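Local atomic coordinates of signal recognition 54 kDa protein (Pyrococcus furiosus, PDB entry 3DM5), a protein that belongs to the SRP54 family of signal recognition particle proteins, joining a helical bundle, a P-loop GTPase-type domain and a signal peptide binding domain. Residues 11-16 with 33-38; 1-6 with 291-296. All blocks are in the same frame, centred on the assembly; numbering follows the deposited sequence.

Contact 1: 11-16 with 33-38; sequences ANTLKK and RDIQRA. With SO4 (sulfate ion), chain F.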
loop_
_atom_site.group_PDB
_atom_site.type_symbol
_atom_site.label_atom_id
_atom_site.label_comp_id
_atom_site.label_asym_id
_atom_site.label_seq_id
_atom_site.Cartn_x
_atom_site.Cartn_y
_atom_site.Cartn_z
ATOM N N ALA A 11 -15.831 5.592 7.181
ATOM C CA ALA A 11 -15.777 6.008 8.576
ATOM C C ALA A 11 -14.874 7.226 8.812
ATOM O O ALA A 11 -15.157 8.058 9.675
ATOM C CB ALA A 11 -15.330 4.842 9.434
ATOM N N ASN A 12 -13.786 7.330 8.053
ATOM C CA ASN A 12 -12.830 8.411 8.263
ATOM C C ASN A 12 -13.357 9.766 7.830
ATOM O O ASN A 12 -13.006 10.797 8.403
ATOM C CB ASN A 12 -11.498 8.110 7.580
ATOM C CG ASN A 12 -10.694 7.067 8.327
ATOM O OD1 ASN A 12 -10.972 6.761 9.492
ATOM N ND2 ASN A 12 -9.697 6.506 7.660
ATOM N N THR A 13 -14.209 9.767 6.818
ATOM C CA THR A 13 -14.799 11.009 6.366
ATOM C C THR A 13 -15.752 11.490 7.444
ATOM O O THR A 13 -15.910 12.684 7.634
ATOM C CB THR A 13 -15.545 10.831 5.038
ATOM O OG1 THR A 13 -16.809 10.195 5.278
ATOM C CG2 THR A 13 -14.710 9.991 4.078
ATOM N N LEU A 14 -16.371 10.555 8.159
ATOM C CA LEU A 14 -17.307 10.903 9.226
ATOM C C LEU A 14 -16.562 11.368 10.475
ATOM O O LEU A 14 -17.004 12.303 11.145
ATOM C CB LEU A 14 -18.264 9.741 9.547
ATOM C CG LEU A 14 -19.315 9.435 8.476
ATOM C CD1 LEU A 14 -20.380 8.538 9.030
ATOM C CD2 LEU A 14 -19.935 10.720 7.939
ATOM N N LYS A 15 -15.437 10.719 10.778
ATOM C CA LYS A 15 -14.551 11.164 11.856
ATOM C C LYS A 15 -14.052 12.571 11.576
ATOM O O LYS A 15 -14.020 13.416 12.460
ATOM C CB LYS A 15 -13.353 10.229 12.017
ATOM C CG LYS A 15 -13.682 8.874 12.657
ATOM C CD LYS A 15 -12.581 7.862 12.354
ATOM C CE LYS A 15 -13.031 6.412 12.546
ATOM N NZ LYS A 15 -12.472 5.783 13.782
ATOM N N LYS A 16 -13.666 12.823 10.334
ATOM C CA LYS A 16 -13.167 14.132 9.973
ATOM C C LYS A 16 -14.207 15.162 10.332
ATOM O O LYS A 16 -13.894 16.194 10.920
ATOM C CB LYS A 16 -12.844 14.206 8.483
ATOM C CG LYS A 16 -11.460 13.689 8.111
ATOM C CD LYS A 16 -11.067 14.149 6.707
ATOM C CE LYS A 16 -9.638 13.746 6.371
ATOM N NZ LYS A 16 -9.213 14.282 5.041
ATOM N N ARG A 33 -16.036 14.586 -1.902
ATOM C CA ARG A 33 -14.941 14.070 -2.703
ATOM C C ARG A 33 -14.249 12.888 -2.029
ATOM O O ARG A 33 -13.812 11.951 -2.698
ATOM C CB ARG A 33 -13.954 15.188 -3.019
ATOM C CG ARG A 33 -14.537 16.231 -3.954
ATOM C CD ARG A 33 -13.697 17.486 -3.983
ATOM N NE ARG A 33 -14.167 18.431 -4.995
ATOM C CZ ARG A 33 -13.878 19.729 -4.972
ATOM N NH1 ARG A 33 -13.147 20.218 -3.978
ATOM N NH2 ARG A 33 -14.321 20.538 -5.928
ATOM N N ASP A 34 -14.151 12.924 -0.704
ATOM C CA ASP A 34 -13.641 11.767 0.013
ATOM C C ASP A 34 -14.508 10.538 -0.269
ATOM O O ASP A 34 -13.985 9.447 -0.447
ATOM C CB ASP A 34 -13.526 12.029 1.518
ATOM C CG ASP A 34 -12.196 12.678 1.905
ATOM O OD1 ASP A 34 -11.347 12.897 1.008
ATOM O OD2 ASP A 34 -12.000 12.963 3.110
ATOM N N ILE A 35 -15.825 10.723 -0.338
ATOM C CA ILE A 35 -16.746 9.618 -0.579
ATOM C C ILE A 35 -16.716 9.124 -2.026
ATOM O O ILE A 35 -16.750 7.923 -2.280
ATOM C CB ILE A 35 -18.193 9.977 -0.189
ATOM C CG1 ILE A 35 -18.265 10.386 1.289
ATOM C CG2 ILE A 35 -19.137 8.796 -0.466
ATOM C CD1 ILE A 35 -19.575 11.082 1.661
ATOM N N GLN A 36 -16.652 10.043 -2.978
ATOM C CA GLN A 36 -16.485 9.643 -4.368
ATOM C C GLN A 36 -15.265 8.756 -4.511
ATOM O O GLN A 36 -15.337 7.697 -5.116
ATOM C CB GLN A 36 -16.371 10.860 -5.279
ATOM C CG GLN A 36 -17.633 11.717 -5.265
ATOM C CD GLN A 36 -17.479 12.983 -6.048
ATOM O OE1 GLN A 36 -18.472 13.616 -6.428
ATOM N NE2 GLN A 36 -16.229 13.378 -6.296
ATOM N N ARG A 37 -14.149 9.173 -3.932
ATOM C CA ARG A 37 -12.919 8.396 -4.043
ATOM C C ARG A 37 -13.049 7.008 -3.435
ATOM O O ARG A 37 -12.600 6.017 -4.029
ATOM C CB ARG A 37 -11.721 9.152 -3.457
ATOM C CG ARG A 37 -10.934 9.957 -4.500
ATOM C CD ARG A 37 -9.716 10.701 -3.915
ATOM N NE ARG A 37 -10.022 12.101 -3.610
ATOM C CZ ARG A 37 -10.173 12.598 -2.382
ATOM N NH1 ARG A 37 -10.034 11.808 -1.321
ATOM N NH2 ARG A 37 -10.455 13.890 -2.218
ATOM N N ALA A 38 -13.665 6.921 -2.258
ATOM C CA ALA A 38 -13.790 5.634 -1.588
ATOM C C ALA A 38 -14.673 4.731 -2.427
ATOM O O ALA A 38 -14.299 3.602 -2.730
ATOM C CB ALA A 38 -14.355 5.800 -0.189
HETATM S S SO4 F . -13.480 24.052 -4.809
HETATM O O1 SO4 F . -12.983 23.262 -3.680
HETATM O O2 SO4 F . -13.387 25.460 -4.438
HETATM O O3 SO4 F . -12.692 23.814 -6.011
HETATM O O4 SO4 F . -14.858 23.711 -5.149
#

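Contact 2: 1-6 with 291-296; sequences MVLDNL and SRLLGL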
loop_
_atom_site.group_PDB
_atom_site.type_symbol
_atom_site.label_atom_id
_atom_site.label_comp_id
_atom_site.label_asym_id
_atom_site.label_seq_id
_atom_site.Cartn_x
_atom_site.Cartn_y
_atom_site.Cartn_z
ATOM N N MET A 1 -11.498 -8.087 5.618
ATOM C CA MET A 1 -12.664 -8.846 5.178
ATOM C C MET A 1 -13.922 -8.000 5.138
ATOM O O MET A 1 -14.189 -7.235 6.061
ATOM C CB MET A 1 -12.900 -10.055 6.089
ATOM C CG MET A 1 -12.134 -11.300 5.699
ATOM S SD MET A 1 -10.374 -11.066 5.451
ATOM C CE MET A 1 -9.877 -12.754 5.141
ATOM N N VAL A 2 -14.694 -8.189 4.066
ATOM C CA VAL A 2 -16.005 -7.559 3.821
ATOM C C VAL A 2 -15.957 -6.046 3.638
ATOM O O VAL A 2 -16.099 -5.278 4.583
ATOM C CB VAL A 2 -17.124 -8.023 4.807
ATOM C CG1 VAL A 2 -16.867 -7.524 6.218
ATOM C CG2 VAL A 2 -18.477 -7.558 4.308
ATOM N N LEU A 3 -15.745 -5.647 2.387
ATOM C CA LEU A 3 -15.706 -4.247 1.977
ATOM C C LEU A 3 -14.547 -3.503 2.620
ATOM O O LEU A 3 -13.928 -2.647 1.984
ATOM C CB LEU A 3 -17.047 -3.565 2.227
ATOM C CG LEU A 3 -18.039 -3.723 1.075
ATOM C CD1 LEU A 3 -18.069 -5.146 0.545
ATOM C CD2 LEU A 3 -19.424 -3.280 1.507
ATOM N N ASP A 4 -14.286 -3.832 3.886
ATOM C CA ASP A 4 -12.965 -3.688 4.519
ATOM C C ASP A 4 -12.322 -2.307 4.392
ATOM O O ASP A 4 -12.520 -1.433 5.240
ATOM C CB ASP A 4 -12.011 -4.771 3.996
ATOM C CG ASP A 4 -11.987 -4.856 2.461
ATOM O OD1 ASP A 4 -11.296 -4.036 1.811
ATOM O OD2 ASP A 4 -12.657 -5.752 1.904
ATOM N N ASN A 5 -11.531 -2.126 3.342
ATOM C CA ASN A 5 -10.967 -0.825 3.025
ATOM C C ASN A 5 -12.043 0.255 2.868
ATOM O O ASN A 5 -11.857 1.385 3.312
ATOM C CB ASN A 5 -10.133 -0.923 1.747
ATOM C CG ASN A 5 -8.828 -1.669 1.954
ATOM O OD1 ASN A 5 -8.301 -1.752 3.076
ATOM N ND2 ASN A 5 -8.287 -2.214 0.864
ATOM N N LEU A 6 -13.165 -0.097 2.233
ATOM C CA LEU A 6 -14.235 0.864 2.000
ATOM C C LEU A 6 -14.803 1.338 3.339
ATOM O O LEU A 6 -15.052 2.523 3.545
ATOM C CB LEU A 6 -15.327 0.277 1.096
ATOM C CG LEU A 6 -16.517 1.175 0.728
ATOM C CD1 LEU A 6 -16.095 2.432 0.016
ATOM C CD2 LEU A 6 -17.537 0.421 -0.118
ATOM N N SER A 291 -24.355 0.667 8.957
ATOM C CA SER A 291 -23.943 1.108 10.277
ATOM C C SER A 291 -22.611 0.486 10.735
ATOM O O SER A 291 -21.779 1.196 11.287
ATOM C CB SER A 291 -25.059 0.853 11.297
ATOM O OG SER A 291 -24.703 1.314 12.584
ATOM N N ARG A 292 -22.403 -0.819 10.526
ATOM C CA ARG A 292 -21.082 -1.422 10.800
ATOM C C ARG A 292 -20.038 -0.846 9.842
ATOM O O ARG A 292 -18.925 -0.505 10.244
ATOM C CB ARG A 292 -21.089 -2.942 10.653
ATOM C CG ARG A 292 -22.357 -3.607 11.096
ATOM C CD ARG A 292 -22.345 -3.936 12.573
ATOM N NE ARG A 292 -21.664 -5.199 12.843
ATOM C CZ ARG A 292 -21.901 -5.959 13.910
ATOM N NH1 ARG A 292 -22.809 -5.581 14.805
ATOM N NH2 ARG A 292 -21.238 -7.100 14.083
ATOM N N LEU A 293 -20.411 -0.746 8.571
ATOM C CA LEU A 293 -19.557 -0.146 7.568
ATOM C C LEU A 293 -18.976 1.171 8.085
ATOM O O LEU A 293 -17.756 1.300 8.183
ATOM C CB LEU A 293 -20.315 0.054 6.246
ATOM C CG LEU A 293 -19.485 0.396 5.003
ATOM C CD1 LEU A 293 -18.555 -0.748 4.623
ATOM C CD2 LEU A 293 -20.403 0.742 3.837
ATOM N N LEU A 294 -19.839 2.125 8.447
ATOM C CA LEU A 294 -19.392 3.471 8.845
ATOM C C LEU A 294 -18.802 3.589 10.262
ATOM O O LEU A 294 -18.392 4.666 10.689
ATOM C CB LEU A 294 -20.525 4.475 8.688
ATOM C CG LEU A 294 -21.084 4.550 7.272
ATOM C CD1 LEU A 294 -22.260 5.468 7.259
ATOM C CD2 LEU A 294 -20.020 5.043 6.330
ATOM N N GLY A 295 -18.763 2.482 10.987
ATOM C CA GLY A 295 -18.169 2.473 12.308
ATOM C C GLY A 295 -19.018 3.134 13.379
ATOM O O GLY A 295 -18.495 3.576 14.403
ATOM N N LEU A 296 -20.326 3.185 13.138
ATOM C CA LEU A 296 -21.272 3.828 14.035
ATOM C C LEU A 296 -21.568 2.959 15.232
ATOM O O LEU A 296 -21.527 1.732 15.140
ATOM C CB LEU A 296 -22.580 4.124 13.304
ATOM C CG LEU A 296 -22.386 5.051 12.110
ATOM C CD1 LEU A 296 -23.680 5.362 11.390
ATOM C CD2 LEU A 296 -21.725 6.307 12.594
#

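Contact 1: 11-16 with 33-38
With chi1 of T13 at 77°, OG1 lies between the backbone N and the carbonyl carbon and CG2 swings beside the N, where it packs on the CB of D34 at 3.5 Å. The two short side chains slide past each other in opposite directions. K16 has its CG anti to the carbonyl carbon, and its chain runs extended, crossing D34 at about a right angle; NZ has its main partner in E30, and its salt bridge to D34 OD2 is long (3.6 Å). The other carboxylate oxygen, D34 OD1, forms a salt bridge with R37 NH1 at 2.9 Å, approached from the anti side and tilted 24° from the carboxylate plane. D34 thus serves two cations, one per oxygen. T13 OG1 is hydrogen-bonded to L10 O within its own helix. Pointing away from helix 5-19, R33 donates from NH1 to O1 of a sulfate, probably from the crystallisation liquor, at 3.1 Å, and weakly from NH2 to O4. The segments lie on helices 5-19 and 25-41 of the helical bundle domain, antiparallel at 170° with axes 9.9 Å apart; L14 turns to helix 71-86, while I35 and Q36 touch helix 46-62.

Contact 2: 1-6 with 291-296
Apolar packing is what joins L3 to L293. The methyl CD1 of L293 rests 4.0 Å from L3 CB and 4.1 Å from L3 CD2, the two leucine side chains crossing at about a right angle. L293 reaches there because its CG is anti to the backbone N (chi1 -167°), which carries CG and its two methyls over to the N-terminal segment. The same methyl comes only marginally near L6 C (4.5 Å). No hydrogen bond crosses between the segments, and the contact is small and essentially apolar. It joins the N-terminal end of the helical bundle to helix 286-293, which follows the GTPase-type sheet in the chain, consistent with the packing of the two domains in SRP54 proteins. Backbone hydrogen bonds shape each side separately. Helix 286-293 ends in a Schellman motif: G295 has positive phi, L296 N bonds to S291 O at 3.1 Å, and G295 N bonds to R292 O at the same length of 3.1 Å. In the 1-6 segment, L6 N donates to L3 O at 2.7 Å as helix 5-19 begins. Further apolar partners extend the packing, with L293 and L294 both touching L10, and L6 meeting L39 of helix 25-41. Of the charged groups, R292 pairs through NH1 with a sulfate outside the two segments, probably from the crystallisation liquor.

How the contacts relate
From the N terminus the loop 1-4 leads into helix 5-19, whose first residues complete the first segment of contact 2 and whose middle carries that of contact 1. Contact 1 closes a short loop, with 16 residues between its segments, when helix 25-41 returns antiparallel within the bundle. Contact 2 closes only after 284 intervening residues, including the sheet of the GTPase-type domain, so the smaller loop lies wholly within the larger. Their centres are 12 Å apart and they touch: L14 packs on L294, A11 CB meets the carbonyl oxygen of L294, and L6 CD1 lies against A38 O. Contact 1 ties two bundle helices together, and contact 2 ties that bundle to helix 286-293.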